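Local coordinates for Exo beta-1,2-glucooligosaccharide sophorohydrolase (non-reducing end) (Parabacteroides distasonis ATCC 8503, PDB 5Z06), which hydrolyses linear beta-1,2-glucan and beta-1,2-glucooligosaccharides of four or more glucose units, releasing sophorose from the non-reducing end, at residues 632-637 and 650-655; 584-589 and 624-629. All coordinates share one frame; numbering follows the deposited sequence.

Contact 1. Residues 632-637 and 650-655; sequences RNYYRN and DAFNLT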
loop_
_atom_site.group_PDB
_atom_site.type_symbol
_atom_site.label_atom_id
_atom_site.label_comp_id
_atom_site.label_asym_id
_atom_site.label_seq_id
_atom_site.Cartn_x
_atom_site.Cartn_y
_atom_site.Cartn_z
ATOM N N ARG A 632 -0.590 4.860 18.588
ATOM C CA ARG A 632 -0.536 3.937 19.711
ATOM C C ARG A 632 -1.509 2.787 19.578
ATOM O O ARG A 632 -1.165 1.648 19.863
ATOM C CB ARG A 632 -0.856 4.662 20.984
ATOM C CG ARG A 632 0.242 5.564 21.494
ATOM C CD ARG A 632 -0.177 6.051 22.862
ATOM N NE ARG A 632 0.372 7.358 23.161
ATOM C CZ ARG A 632 -0.324 8.479 23.296
ATOM N NH1 ARG A 632 -1.659 8.503 23.168
ATOM N NH2 ARG A 632 0.330 9.604 23.573
ATOM N N ASN A 633 -2.731 3.107 19.144
ATOM C CA ASN A 633 -3.766 2.143 18.908
ATOM C C ASN A 633 -3.392 1.198 17.773
ATOM O O ASN A 633 -3.426 -0.028 17.926
ATOM C CB ASN A 633 -5.049 2.880 18.532
ATOM C CG ASN A 633 -6.224 1.951 18.350
ATOM O OD1 ASN A 633 -6.357 0.973 19.087
ATOM N ND2 ASN A 633 -7.105 2.273 17.390
ATOM N N TYR A 634 -3.047 1.774 16.628
ATOM C CA TYR A 634 -2.695 0.970 15.455
ATOM C C TYR A 634 -1.580 -0.030 15.750
ATOM O O TYR A 634 -1.648 -1.199 15.345
ATOM C CB TYR A 634 -2.275 1.877 14.294
ATOM C CG TYR A 634 -3.349 2.759 13.741
ATOM C CD1 TYR A 634 -4.691 2.484 13.940
ATOM C CD2 TYR A 634 -3.013 3.859 12.959
ATOM C CE1 TYR A 634 -5.672 3.304 13.424
ATOM C CE2 TYR A 634 -3.981 4.658 12.409
ATOM C CZ TYR A 634 -5.313 4.387 12.662
ATOM O OH TYR A 634 -6.291 5.179 12.142
ATOM N N TYR A 635 -0.555 0.450 16.448
ATOM C CA TYR A 635 0.551 -0.384 16.830
ATOM C C TYR A 635 0.185 -1.349 17.950
ATOM O O TYR A 635 0.279 -2.559 17.767
ATOM C CB TYR A 635 1.735 0.460 17.233
ATOM C CG TYR A 635 2.940 -0.359 17.531
ATOM C CD1 TYR A 635 3.552 -1.124 16.537
ATOM C CD2 TYR A 635 3.472 -0.407 18.812
ATOM C CE1 TYR A 635 4.665 -1.906 16.822
ATOM C CE2 TYR A 635 4.570 -1.196 19.097
ATOM C CZ TYR A 635 5.165 -1.940 18.100
ATOM O OH TYR A 635 6.268 -2.705 18.404
ATOM N N ARG A 636 -0.216 -0.826 19.107
ATOM C CA ARG A 636 -0.339 -1.682 20.281
ATOM C C ARG A 636 -1.539 -2.573 20.240
ATOM O O ARG A 636 -1.440 -3.673 20.707
ATOM C CB ARG A 636 -0.374 -0.895 21.573
ATOM C CG ARG A 636 0.983 -0.359 21.955
ATOM C CD ARG A 636 0.851 0.616 23.097
ATOM N NE ARG A 636 2.179 1.062 23.491
ATOM C CZ ARG A 636 2.514 2.300 23.829
ATOM N NH1 ARG A 636 1.623 3.263 23.837
ATOM N NH2 ARG A 636 3.762 2.575 24.151
ATOM N N ASN A 637 -2.661 -2.093 19.708
ATOM C CA ASN A 637 -3.905 -2.878 19.694
ATOM C C ASN A 637 -4.092 -3.632 18.404
ATOM O O ASN A 637 -4.458 -4.804 18.450
ATOM C CB ASN A 637 -5.120 -2.002 19.964
ATOM C CG ASN A 637 -5.060 -1.365 21.319
ATOM O OD1 ASN A 637 -4.672 -2.017 22.299
ATOM N ND2 ASN A 637 -5.398 -0.079 21.393
ATOM N N ASP A 650 -1.478 -0.775 4.501
ATOM C CA ASP A 650 -2.088 0.366 3.842
ATOM C C ASP A 650 -3.448 0.768 4.393
ATOM O O ASP A 650 -3.754 1.954 4.485
ATOM C CB ASP A 650 -2.231 0.093 2.370
ATOM C CG ASP A 650 -2.501 1.335 1.590
ATOM O OD1 ASP A 650 -1.765 2.320 1.805
ATOM O OD2 ASP A 650 -3.433 1.319 0.750
ATOM N N ALA A 651 -4.245 -0.228 4.758
ATOM C CA ALA A 651 -5.585 -0.012 5.229
ATOM C C ALA A 651 -6.094 -1.248 5.890
ATOM O O ALA A 651 -5.615 -2.342 5.633
ATOM C CB ALA A 651 -6.517 0.354 4.070
ATOM N N PHE A 652 -7.136 -1.066 6.675
ATOM C CA PHE A 652 -7.812 -2.174 7.286
ATOM C C PHE A 652 -9.288 -1.863 7.492
ATOM O O PHE A 652 -9.701 -0.696 7.603
ATOM C CB PHE A 652 -7.122 -2.522 8.612
ATOM C CG PHE A 652 -7.273 -1.475 9.674
ATOM C CD1 PHE A 652 -6.559 -0.290 9.611
ATOM C CD2 PHE A 652 -8.106 -1.692 10.771
ATOM C CE1 PHE A 652 -6.685 0.660 10.601
ATOM C CE2 PHE A 652 -8.232 -0.747 11.768
ATOM C CZ PHE A 652 -7.527 0.437 11.681
ATOM N N ASN A 653 -10.071 -2.924 7.569
ATOM C CA ASN A 653 -11.489 -2.804 7.796
ATOM C C ASN A 653 -11.851 -3.857 8.804
ATOM O O ASN A 653 -11.945 -5.049 8.463
ATOM C CB ASN A 653 -12.243 -2.987 6.496
ATOM C CG ASN A 653 -13.713 -2.661 6.632
ATOM O OD1 ASN A 653 -14.346 -3.010 7.620
ATOM N ND2 ASN A 653 -14.248 -1.965 5.653
ATOM N N LEU A 654 -12.013 -3.435 10.061
ATOM C CA LEU A 654 -12.413 -4.380 11.107
ATOM C C LEU A 654 -13.848 -4.854 10.904
ATOM O O LEU A 654 -14.193 -5.949 11.327
ATOM C CB LEU A 654 -12.239 -3.796 12.502
ATOM C CG LEU A 654 -10.775 -3.527 12.866
ATOM C CD1 LEU A 654 -10.716 -2.803 14.199
ATOM C CD2 LEU A 654 -9.973 -4.821 12.903
ATOM N N THR A 655 -14.659 -4.070 10.212
ATOM C CA THR A 655 -16.069 -4.415 10.056
ATOM C C THR A 655 -16.231 -5.648 9.207
ATOM O O THR A 655 -17.015 -6.517 9.549
ATOM C CB THR A 655 -16.867 -3.217 9.522
ATOM O OG1 THR A 655 -16.695 -2.134 10.435
ATOM C CG2 THR A 655 -18.372 -3.536 9.397
#
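Tyr634 and Phe652 meet because their first torsions swing two rings into the space between a helix and a short strand. In Tyr634, CG sits beside the backbone N and anti to the carbonyl carbon (chi1 -65°), which carries the phenol ring from the flank of helix 624-636 towards strand 652-653. Phe652 takes the crowded position, CG between its own backbone N and carbonyl carbon (chi1 68°), and its ring stands out from the strand to meet the tyrosine. Only the rings bridge the gap: the nearest CA atoms, those of Tyr634 and Phe652, are still 10.1 Å apart.

The pair is an offset edge-to-face stack, with planes at 79° and ring centroids 5.7 Å apart. Phe652 supplies the edge. Its CZ leads, 3.8 Å from CE1 of Tyr634, and its CE1 follows at 4.0 Å from that same tyrosine atom, so the touch falls on one side of the phenol ring. No hydrogen bond joins the two segments, and both residues are buried. Leu642 of helix 639-642 and Met611 of strand 610-611 pack against both aromatic residues.

Four residues apart, Asn637 and Asn633 are joined by a bond from ND2 of Asn637 to OD1 of Asn633 at 2.7 Å, nearly straight and in the carbonyl plane on a lone pair. Together with a probable hydrogen bond from Asn633 ND2 to the backbone O of Asp584, this helps set the rotation of the Asn633 amide. Facing other parts of the protein, Arg632 and Arg636 form salt bridges with Asp284 and Glu202.

The arrangement is aromatic packing of a helix against a small antiparallel sheet, strands 610-611, 652-653 and 658-659, within the glycoamylase-like region, whose six-hairpin clan is known for (alpha/alpha)6-barrel folds.

Contact 2. Residues 584-589 and 624-629; sequences DCWGLT and PDASMK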
loop_
_atom_site.group_PDB
_atom_site.type_symbol
_atom_site.label_atom_id
_atom_site.label_comp_id
_atom_site.label_asym_id
_atom_site.label_seq_id
_atom_site.Cartn_x
_atom_site.Cartn_y
_atom_site.Cartn_z
ATOM N N ASP A 584 -8.975 7.108 18.477
ATOM C CA ASP A 584 -7.681 6.553 18.192
ATOM C C ASP A 584 -7.698 5.773 16.871
ATOM O O ASP A 584 -6.771 5.050 16.539
ATOM C CB ASP A 584 -7.212 5.721 19.398
ATOM C CG ASP A 584 -8.125 4.566 19.719
ATOM O OD1 ASP A 584 -9.184 4.428 19.077
ATOM O OD2 ASP A 584 -7.767 3.776 20.612
ATOM N N CYS A 585 -8.763 5.936 16.108
ATOM C CA CYS A 585 -8.896 5.234 14.865
ATOM C C CYS A 585 -9.724 6.081 13.940
ATOM O O CYS A 585 -10.954 6.016 13.927
ATOM C CB CYS A 585 -9.517 3.865 15.066
ATOM S SG CYS A 585 -9.550 2.949 13.514
ATOM N N TRP A 586 -9.015 6.892 13.162
ATOM C CA TRP A 586 -9.632 7.930 12.364
ATOM C C TRP A 586 -8.679 8.322 11.266
ATOM O O TRP A 586 -7.517 7.958 11.306
ATOM C CB TRP A 586 -9.899 9.140 13.248
ATOM C CG TRP A 586 -8.624 9.777 13.760
ATOM C CD1 TRP A 586 -7.885 9.393 14.845
ATOM C CD2 TRP A 586 -7.939 10.879 13.182
ATOM N NE1 TRP A 586 -6.771 10.212 14.979
ATOM C CE2 TRP A 586 -6.784 11.126 13.967
ATOM C CE3 TRP A 586 -8.186 11.686 12.083
ATOM C CZ2 TRP A 586 -5.891 12.165 13.686
ATOM C CZ3 TRP A 586 -7.291 12.718 11.796
ATOM C CH2 TRP A 586 -6.163 12.944 12.597
ATOM N N GLY A 587 -9.158 9.133 10.339
ATOM C CA GLY A 587 -8.342 9.639 9.231
ATOM C C GLY A 587 -8.730 8.980 7.940
ATOM O O GLY A 587 -7.884 8.493 7.208
ATOM N N LEU A 588 -10.020 8.991 7.644
ATOM C CA LEU A 588 -10.503 8.442 6.420
ATOM C C LEU A 588 -9.865 9.118 5.242
ATOM O O LEU A 588 -9.797 10.345 5.169
ATOM C CB LEU A 588 -12.029 8.532 6.340
ATOM C CG LEU A 588 -12.705 7.547 7.322
ATOM C CD1 LEU A 588 -14.185 7.835 7.495
ATOM C CD2 LEU A 588 -12.524 6.122 6.859
ATOM N N THR A 589 -9.389 8.297 4.317
ATOM C CA THR A 589 -8.660 8.784 3.159
ATOM C C THR A 589 -8.611 7.665 2.105
ATOM O O THR A 589 -9.164 6.562 2.280
ATOM C CB THR A 589 -7.236 9.286 3.550
ATOM O OG1 THR A 589 -6.532 9.771 2.405
ATOM C CG2 THR A 589 -6.419 8.200 4.160
ATOM N N PRO A 624 -1.567 16.526 16.691
ATOM C CA PRO A 624 -0.555 15.603 17.208
ATOM C C PRO A 624 -1.073 14.596 18.213
ATOM O O PRO A 624 -0.702 13.427 18.160
ATOM C CB PRO A 624 0.498 16.517 17.859
ATOM C CG PRO A 624 0.066 17.918 17.642
ATOM C CD PRO A 624 -1.171 17.943 16.800
ATOM N N ASP A 625 -1.922 15.051 19.120
ATOM C CA ASP A 625 -2.425 14.187 20.152
ATOM C C ASP A 625 -3.327 13.125 19.515
ATOM O O ASP A 625 -3.170 11.954 19.787
ATOM C CB ASP A 625 -3.156 15.003 21.215
ATOM C CG ASP A 625 -3.683 14.146 22.346
ATOM O OD1 ASP A 625 -2.909 13.349 22.936
ATOM O OD2 ASP A 625 -4.885 14.286 22.641
ATOM N N ALA A 626 -4.225 13.545 18.629
ATOM C CA ALA A 626 -5.124 12.630 17.944
ATOM C C ALA A 626 -4.323 11.625 17.089
ATOM O O ALA A 626 -4.628 10.412 17.052
ATOM C CB ALA A 626 -6.132 13.409 17.082
ATOM N N SER A 627 -3.285 12.122 16.430
ATOM C CA SER A 627 -2.470 11.258 15.602
ATOM C C SER A 627 -1.639 10.325 16.466
ATOM O O SER A 627 -1.433 9.174 16.111
ATOM C CB SER A 627 -1.578 12.060 14.658
ATOM O OG SER A 627 -2.337 12.822 13.733
ATOM N N MET A 628 -1.172 10.807 17.597
ATOM C CA MET A 628 -0.414 9.962 18.506
ATOM C C MET A 628 -1.316 8.868 19.084
ATOM O O MET A 628 -0.885 7.742 19.241
ATOM C CB MET A 628 0.211 10.781 19.628
ATOM C CG MET A 628 1.237 10.015 20.431
ATOM S SD MET A 628 2.667 9.612 19.424
ATOM C CE MET A 628 2.739 7.837 19.635
ATOM N N LYS A 629 -2.569 9.201 19.360
ATOM C CA LYS A 629 -3.524 8.191 19.833
ATOM C C LYS A 629 -3.719 7.099 18.807
ATOM O O LYS A 629 -3.674 5.921 19.146
ATOM C CB LYS A 629 -4.865 8.813 20.188
ATOM C CG LYS A 629 -4.852 9.628 21.468
ATOM C CD LYS A 629 -6.265 10.119 21.757
ATOM C CE LYS A 629 -6.288 11.316 22.691
ATOM N NZ LYS A 629 -6.092 10.909 24.073
#
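The indole of Trp586 is turned edge-on to helix 624-636, so that NE1 points at the backbone O of Ala626, 3.0 Å away, with an N-H...O angle of 168°. Its CG lies between the backbone N and the carbonyl carbon (chi1 65°), sending the ring toward the helix. The oxygen lies almost in the ring plane. Seen from the carbonyl the approach is quite different: NE1 sits above its plane, 74° out of it, and off the lone pairs, as can happen when a donor reaches an axis-pointing helix carbonyl from the flank.

Beside this bond the six-membered part of the indole packs on the helix surface. CZ2 of Trp586 touches CB of Ala626 at 3.6 Å and comes equally near OG of Ser627, whose hydroxyl is hydrogen-bonded to the backbone O atoms of Ala616 and Thr623. A turn further on, Asp584 CB lies 3.6 Å from the backbone O of Lys629 and 4.0 Å from its CB, while both charged ends lead away; the lysine, bent at chi4, carries NZ back towards Asp625 in a long salt bridge.

A leucine in place of Trp586 would probably leave Ala626 O without its extra donor and open a gap against Ala626 CB.

One directional bond within an apolar contact thus satisfies the indole N-H in a buried place and helps fix how the ring is turned, pinning the loop to the helix.

Overall arrangement
Both contacts draw on helix 624-636, contact 2 on its first half and contact 1 on its second, and their centres lie about 11 Å apart. Contact 1 is wholly buried, small and purely aromatic, tying the helix to a strand. Contact 2 is larger and mixed: a buried indole with a polar bond, and a partly exposed margin of aliphatic stems with charged ends that lead away from the contact, where a loop meets the helix. The loop 584-589 also reaches contact 1 directly. Cys585 SG packs on Phe652 CZ, and Trp586 O receives a weak hydrogen bond from Tyr634 OH, so helix, loop and strand pack against one another.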